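Local coordinates for protein hypothetical dTDP-4-dehydrorhamnose 3,5-epimerase (Sulfolobus tokodaii, PDB 2B9U) that probably catalyses the 3,5-epimerization of dTDP-4-dehydro-6-deoxyglucose in dTDP-L-rhamnose biosynthesis, at residues A[70-84]-A[98-112]. Residues are numbered along the deposited sequence; the frame is centred on the assembly and turned at random.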
loop_
_atom_site.group_PDB
_atom_site.type_symbol
_atom_site.label_atom_id
_atom_site.label_comp_id
_atom_site.label_asym_id
_atom_site.label_seq_id
_atom_site.Cartn_x
_atom_site.Cartn_y
_atom_site.Cartn_z
ATOM N N GLY A 70 -3.508 15.250 0.365
ATOM C CA GLY A 70 -4.634 14.356 0.533
ATOM C C GLY A 70 -4.124 13.013 1.007
ATOM O O GLY A 70 -2.943 12.705 0.837
ATOM N N LYS A 71 -5.002 12.228 1.625
ATOM C CA LYS A 71 -4.631 10.944 2.256
ATOM C C LYS A 71 -5.732 9.896 2.073
ATOM O O LYS A 71 -6.923 10.176 2.309
ATOM C CB LYS A 71 -4.358 11.142 3.757
ATOM C CG LYS A 71 -3.153 12.064 4.062
ATOM C CD LYS A 71 -2.984 12.291 5.538
ATOM C CE LYS A 71 -2.101 13.516 5.804
ATOM N NZ LYS A 71 -2.181 13.962 7.243
ATOM N N ILE A 72 -5.331 8.705 1.634
ATOM C CA ILE A 72 -6.197 7.535 1.619
ATOM C C ILE A 72 -5.650 6.586 2.670
ATOM O O ILE A 72 -4.508 6.126 2.572
ATOM C CB ILE A 72 -6.217 6.815 0.240
ATOM C CG1 ILE A 72 -6.407 7.816 -0.903
ATOM C CG2 ILE A 72 -7.299 5.743 0.224
ATOM C CD1 ILE A 72 -6.142 7.210 -2.286
ATOM N N ILE A 73 -6.466 6.326 3.691
ATOM C CA ILE A 73 -6.060 5.538 4.835
ATOM C C ILE A 73 -6.647 4.134 4.715
ATOM O O ILE A 73 -7.847 3.970 4.483
ATOM C CB ILE A 73 -6.557 6.190 6.168
ATOM C CG1 ILE A 73 -6.135 7.674 6.251
ATOM C CG2 ILE A 73 -6.132 5.360 7.382
ATOM C CD1 ILE A 73 -4.582 7.977 6.141
ATOM N N PHE A 74 -5.793 3.134 4.908
ATOM C CA PHE A 74 -6.155 1.736 4.691
ATOM C C PHE A 74 -5.526 0.908 5.820
ATOM O O PHE A 74 -4.389 1.175 6.241
ATOM C CB PHE A 74 -5.708 1.313 3.270
ATOM C CG PHE A 74 -5.878 -0.161 2.965
ATOM C CD1 PHE A 74 -7.132 -0.768 3.013
ATOM C CD2 PHE A 74 -4.774 -0.934 2.605
ATOM C CE1 PHE A 74 -7.285 -2.130 2.716
ATOM C CE2 PHE A 74 -4.920 -2.293 2.310
ATOM C CZ PHE A 74 -6.174 -2.894 2.375
ATOM N N VAL A 75 -6.292 -0.047 6.340
ATOM C CA VAL A 75 -5.905 -0.881 7.487
ATOM C C VAL A 75 -5.925 -2.378 7.147
ATOM O O VAL A 75 -6.933 -3.064 7.382
ATOM C CB VAL A 75 -6.795 -0.580 8.739
ATOM C CG1 VAL A 75 -6.291 -1.351 9.972
ATOM C CG2 VAL A 75 -6.821 0.939 9.010
ATOM N N PRO A 76 -4.831 -2.884 6.547
ATOM C CA PRO A 76 -4.728 -4.323 6.251
ATOM C C PRO A 76 -4.630 -5.259 7.471
ATOM O O PRO A 76 -4.891 -6.454 7.321
ATOM C CB PRO A 76 -3.464 -4.421 5.367
ATOM C CG PRO A 76 -2.696 -3.201 5.686
ATOM C CD PRO A 76 -3.671 -2.133 6.028
ATOM N N LYS A 77 -4.236 -4.747 8.641
ATOM C CA LYS A 77 -4.236 -5.553 9.870
ATOM C C LYS A 77 -4.679 -4.707 11.066
ATOM O O LYS A 77 -4.255 -3.585 11.207
ATOM C CB LYS A 77 -2.860 -6.184 10.127
ATOM C CG LYS A 77 -2.810 -7.196 11.299
ATOM C CD LYS A 77 -1.448 -7.900 11.362
ATOM C CE LYS A 77 -1.506 -9.217 12.181
ATOM N NZ LYS A 77 -1.775 -8.950 13.642
ATOM N N GLY A 78 -5.555 -5.256 11.906
ATOM C CA GLY A 78 -6.044 -4.562 13.099
ATOM C C GLY A 78 -7.292 -3.719 12.873
ATOM O O GLY A 78 -8.070 -3.952 11.924
ATOM N N ARG A 79 -7.447 -2.717 13.734
ATOM C CA ARG A 79 -8.663 -1.915 13.847
ATOM C C ARG A 79 -8.232 -0.551 14.332
ATOM O O ARG A 79 -7.538 -0.444 15.356
ATOM C CB ARG A 79 -9.602 -2.480 14.929
ATOM C CG ARG A 79 -10.315 -3.785 14.652
ATOM C CD ARG A 79 -11.208 -4.151 15.859
ATOM N NE ARG A 79 -12.294 -3.185 16.098
ATOM C CZ ARG A 79 -12.807 -2.864 17.292
ATOM N NH1 ARG A 79 -12.321 -3.384 18.418
ATOM N NH2 ARG A 79 -13.801 -1.977 17.359
ATOM N N ILE A 80 -8.632 0.499 13.617
ATOM C CA ILE A 80 -8.372 1.856 14.096
ATOM C C ILE A 80 -9.662 2.688 14.116
ATOM O O ILE A 80 -10.590 2.410 13.359
ATOM C CB ILE A 80 -7.280 2.590 13.251
ATOM C CG1 ILE A 80 -7.831 2.983 11.862
ATOM C CG2 ILE A 80 -6.007 1.753 13.169
ATOM C CD1 ILE A 80 -6.930 3.958 11.080
ATOM N N LEU A 81 -9.718 3.686 14.992
ATOM C CA LEU A 81 -10.743 4.711 14.894
ATOM C C LEU A 81 -10.055 5.878 14.224
ATOM O O LEU A 81 -9.218 6.529 14.823
ATOM C CB LEU A 81 -11.285 5.135 16.269
ATOM C CG LEU A 81 -12.326 6.282 16.249
ATOM C CD1 LEU A 81 -13.578 5.889 15.447
ATOM C CD2 LEU A 81 -12.692 6.713 17.675
ATOM N N ASP A 82 -10.415 6.119 12.977
ATOM C CA ASP A 82 -9.783 7.125 12.163
ATOM C C ASP A 82 -10.589 8.421 12.164
ATOM O O ASP A 82 -11.821 8.389 12.102
ATOM C CB ASP A 82 -9.661 6.607 10.742
ATOM C CG ASP A 82 -8.608 7.322 9.982
ATOM O OD1 ASP A 82 -7.454 7.295 10.449
ATOM O OD2 ASP A 82 -8.938 7.930 8.951
ATOM N N VAL A 83 -9.894 9.553 12.250
ATOM C CA VAL A 83 -10.558 10.852 12.378
ATOM C C VAL A 83 -9.952 11.872 11.409
ATOM O O VAL A 83 -8.734 11.875 11.182
ATOM C CB VAL A 83 -10.456 11.406 13.831
ATOM C CG1 VAL A 83 -11.205 12.713 13.966
ATOM C CG2 VAL A 83 -10.975 10.390 14.843
ATOM N N ALA A 84 -10.811 12.712 10.822
ATOM C CA ALA A 84 -10.398 13.849 9.993
ATOM C C ALA A 84 -11.084 15.097 10.514
ATOM O O ALA A 84 -12.294 15.092 10.674
ATOM C CB ALA A 84 -10.805 13.618 8.567
ATOM N N VAL A 98 -14.965 14.012 10.971
ATOM C CA VAL A 98 -15.516 12.720 10.588
ATOM C C VAL A 98 -14.748 11.623 11.335
ATOM O O VAL A 98 -13.518 11.681 11.454
ATOM C CB VAL A 98 -15.463 12.501 9.033
ATOM C CG1 VAL A 98 -15.868 11.087 8.649
ATOM C CG2 VAL A 98 -16.351 13.507 8.316
ATOM N N LYS A 99 -15.496 10.655 11.861
ATOM C CA LYS A 99 -14.949 9.459 12.500
ATOM C C LYS A 99 -15.374 8.255 11.681
ATOM O O LYS A 99 -16.493 8.215 11.149
ATOM C CB LYS A 99 -15.490 9.304 13.928
ATOM C CG LYS A 99 -15.013 10.343 14.906
ATOM C CD LYS A 99 -15.343 9.912 16.316
ATOM C CE LYS A 99 -14.890 10.914 17.340
ATOM N NZ LYS A 99 -15.257 10.469 18.729
ATOM N N ALA A 100 -14.468 7.291 11.549
ATOM C CA ALA A 100 -14.737 6.033 10.858
ATOM C C ALA A 100 -13.793 4.948 11.370
ATOM O O ALA A 100 -12.579 5.186 11.506
ATOM C CB ALA A 100 -14.576 6.188 9.338
ATOM N N GLU A 101 -14.361 3.778 11.661
ATOM C CA GLU A 101 -13.585 2.588 11.969
ATOM C C GLU A 101 -13.122 1.906 10.697
ATOM O O GLU A 101 -13.930 1.440 9.876
ATOM C CB GLU A 101 -14.355 1.592 12.848
ATOM C CG GLU A 101 -13.402 0.551 13.478
ATOM C CD GLU A 101 -14.088 -0.404 14.436
ATOM O OE1 GLU A 101 -15.070 -0.005 15.119
ATOM O OE2 GLU A 101 -13.633 -1.563 14.510
ATOM N N LEU A 102 -11.804 1.877 10.530
ATOM C CA LEU A 102 -11.183 1.154 9.427
ATOM C C LEU A 102 -10.464 -0.014 10.052
ATOM O O LEU A 102 -9.840 0.122 11.095
ATOM C CB LEU A 102 -10.217 2.074 8.649
ATOM C CG LEU A 102 -10.796 3.426 8.212
ATOM C CD1 LEU A 102 -9.720 4.328 7.617
ATOM C CD2 LEU A 102 -11.983 3.266 7.202
ATOM N N ASN A 103 -10.595 -1.179 9.436
ATOM C CA ASN A 103 -10.088 -2.407 10.025
ATOM C C ASN A 103 -9.845 -3.466 8.953
ATOM O O ASN A 103 -10.213 -3.270 7.788
ATOM C CB ASN A 103 -11.011 -2.911 11.168
ATOM C CG ASN A 103 -12.453 -3.167 10.724
ATOM O OD1 ASN A 103 -12.703 -3.771 9.692
ATOM N ND2 ASN A 103 -13.408 -2.729 11.543
ATOM N N GLU A 104 -9.219 -4.570 9.345
ATOM C CA GLU A 104 -8.940 -5.660 8.420
ATOM C C GLU A 104 -10.192 -6.480 8.070
ATOM O O GLU A 104 -10.178 -7.230 7.101
ATOM C CB GLU A 104 -7.854 -6.575 8.985
ATOM C CG GLU A 104 -8.236 -7.341 10.256
ATOM C CD GLU A 104 -7.093 -8.226 10.734
ATOM O OE1 GLU A 104 -6.499 -7.916 11.790
ATOM O OE2 GLU A 104 -6.764 -9.219 10.034
ATOM N N GLU A 105 -11.254 -6.345 8.872
ATOM C CA GLU A 105 -12.522 -7.065 8.639
ATOM C C GLU A 105 -13.280 -6.448 7.480
ATOM O O GLU A 105 -13.822 -7.165 6.645
ATOM C CB GLU A 105 -13.421 -7.055 9.891
ATOM C CG GLU A 105 -14.910 -7.351 9.592
ATOM C CD GLU A 105 -15.861 -6.912 10.701
ATOM O OE1 GLU A 105 -15.843 -7.537 11.780
ATOM O OE2 GLU A 105 -16.628 -5.946 10.491
ATOM N N ASN A 106 -13.328 -5.117 7.451
ATOM C CA ASN A 106 -14.029 -4.396 6.389
ATOM C C ASN A 106 -13.166 -4.029 5.167
ATOM O O ASN A 106 -13.679 -3.956 4.044
ATOM C CB ASN A 106 -14.860 -3.195 6.917
ATOM C CG ASN A 106 -14.030 -2.064 7.590
ATOM O OD1 ASN A 106 -12.850 -1.829 7.308
ATOM N ND2 ASN A 106 -14.708 -1.314 8.460
ATOM N N HIS A 107 -11.863 -3.846 5.394
ATOM C CA HIS A 107 -10.936 -3.331 4.376
ATOM C C HIS A 107 -11.404 -2.014 3.756
ATOM O O HIS A 107 -11.055 -1.703 2.620
ATOM C CB HIS A 107 -10.655 -4.370 3.275
ATOM C CG HIS A 107 -9.886 -5.557 3.753
ATOM N ND1 HIS A 107 -8.547 -5.496 4.077
ATOM C CD2 HIS A 107 -10.273 -6.829 3.989
ATOM C CE1 HIS A 107 -8.141 -6.683 4.489
ATOM N NE2 HIS A 107 -9.171 -7.508 4.450
ATOM N N TYR A 108 -12.200 -1.245 4.505
ATOM C CA TYR A 108 -12.617 0.098 4.063
ATOM C C TYR A 108 -11.481 1.112 4.158
ATOM O O TYR A 108 -10.517 0.952 4.948
ATOM C CB TYR A 108 -13.810 0.636 4.885
ATOM C CG TYR A 108 -15.126 -0.131 4.783
ATOM C CD1 TYR A 108 -15.390 -0.986 3.724
ATOM C CD2 TYR A 108 -16.114 0.044 5.742
ATOM C CE1 TYR A 108 -16.601 -1.675 3.633
ATOM C CE2 TYR A 108 -17.330 -0.632 5.659
ATOM C CZ TYR A 108 -17.567 -1.487 4.604
ATOM O OH TYR A 108 -18.772 -2.164 4.533
ATOM N N MET A 109 -11.625 2.165 3.358
ATOM C CA MET A 109 -10.640 3.227 3.232
ATOM C C MET A 109 -11.350 4.555 3.407
ATOM O O MET A 109 -12.523 4.670 3.093
ATOM C CB MET A 109 -10.006 3.199 1.836
ATOM C CG MET A 109 -8.979 2.090 1.609
ATOM S SD MET A 109 -8.667 1.855 -0.149
ATOM C CE MET A 109 -10.059 0.799 -0.583
ATOM N N LEU A 110 -10.621 5.547 3.896
ATOM C CA LEU A 110 -11.101 6.921 3.996
ATOM C C LEU A 110 -10.197 7.772 3.138
ATOM O O LEU A 110 -8.958 7.779 3.338
ATOM C CB LEU A 110 -10.942 7.437 5.421
ATOM C CG LEU A 110 -12.059 7.885 6.350
ATOM C CD1 LEU A 110 -11.539 9.093 7.110
ATOM C CD2 LEU A 110 -13.363 8.207 5.629
ATOM N N TRP A 111 -10.809 8.503 2.205
ATOM C CA TRP A 111 -10.119 9.569 1.482
ATOM C C TRP A 111 -10.335 10.882 2.215
ATOM O O TRP A 111 -11.485 11.289 2.497
ATOM C CB TRP A 111 -10.585 9.662 0.037
ATOM C CG TRP A 111 -10.396 11.043 -0.606
ATOM C CD1 TRP A 111 -11.381 11.946 -0.909
ATOM C CD2 TRP A 111 -9.156 11.652 -1.020
ATOM N NE1 TRP A 111 -10.836 13.074 -1.481
ATOM C CE2 TRP A 111 -9.472 12.926 -1.549
ATOM C CE3 TRP A 111 -7.808 11.251 -0.978
ATOM C CZ2 TRP A 111 -8.497 13.787 -2.068
ATOM C CZ3 TRP A 111 -6.831 12.128 -1.483
ATOM C CH2 TRP A 111 -7.185 13.375 -2.019
ATOM N N ILE A 112 -9.212 11.519 2.540
ATOM C CA ILE A 112 -9.164 12.763 3.292
ATOM C C ILE A 112 -8.429 13.829 2.446
ATOM O O ILE A 112 -7.192 13.825 2.358
ATOM C CB ILE A 112 -8.428 12.604 4.646
ATOM C CG1 ILE A 112 -8.964 11.406 5.451
ATOM C CG2 ILE A 112 -8.487 13.930 5.451
ATOM C CD1 ILE A 112 -8.177 11.123 6.705
HETATM O O HOH W 1 -9.112 -1.136 5.986
#
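R79 and E101 meet because their torsions converge: CG of E101 stands anti to the backbone N (chi1 -164°) on an extended chain, while R79 bends at chi3 (64°) and turns its NE and NH2 side-on toward the carboxylate. Both nitrogens reach one oxygen, E101 OE2, with NE at 2.6 Å; the oxygen lies in the guanidinium plane, yet the donors come from above the carboxylate plane. N103 ND2 also donates to E101 OE2 (3.2 Å), so three donors grip that atom, while a weak bond from R79 NH2 to E101 OE1 probably limits the carboxylate's turning. A leucine in place of R79 would probably leave E101 without its countercharge and its carboxylate freer to turn, with the N103 amide bond remaining.

At the turn between strands 70-75 and 79-84, E104 offers OE1 to the backbone N of G78 (2.8 Å), which meets it from above the carboxylate plane, and E104 N returns a bond to G78 O. The backbone pairing runs on to A84 and V98; its I80 N to L102 O bond is almost straight (175°).

On the inner side, L102 bridges the two layers: CB touches V75 CG2 at 3.6 Å and CD1 meets I73 CG2 at 3.7 Å, the side chains crossing at about right angles. D82 lays OD2 3.4 Å from L110 CD1, while its OD1 is hydrogen-bonded to H118. Strand 70-75 pairs antiparallel with 109-112, where M109 SD sits 5.1 Å from the F74 ring centroid, an oblique Met-aromatic contact; M49 of the second subunit packs on F74. A water accepts from V75 N and lies within bonding distance of N103 O and Y108 O, where the strands part.

The corner at P76, which passes the chain from one antiparallel sheet to the other, is part of the flattened, jelly roll-like barrel of the cupin-type RmlC epimerases.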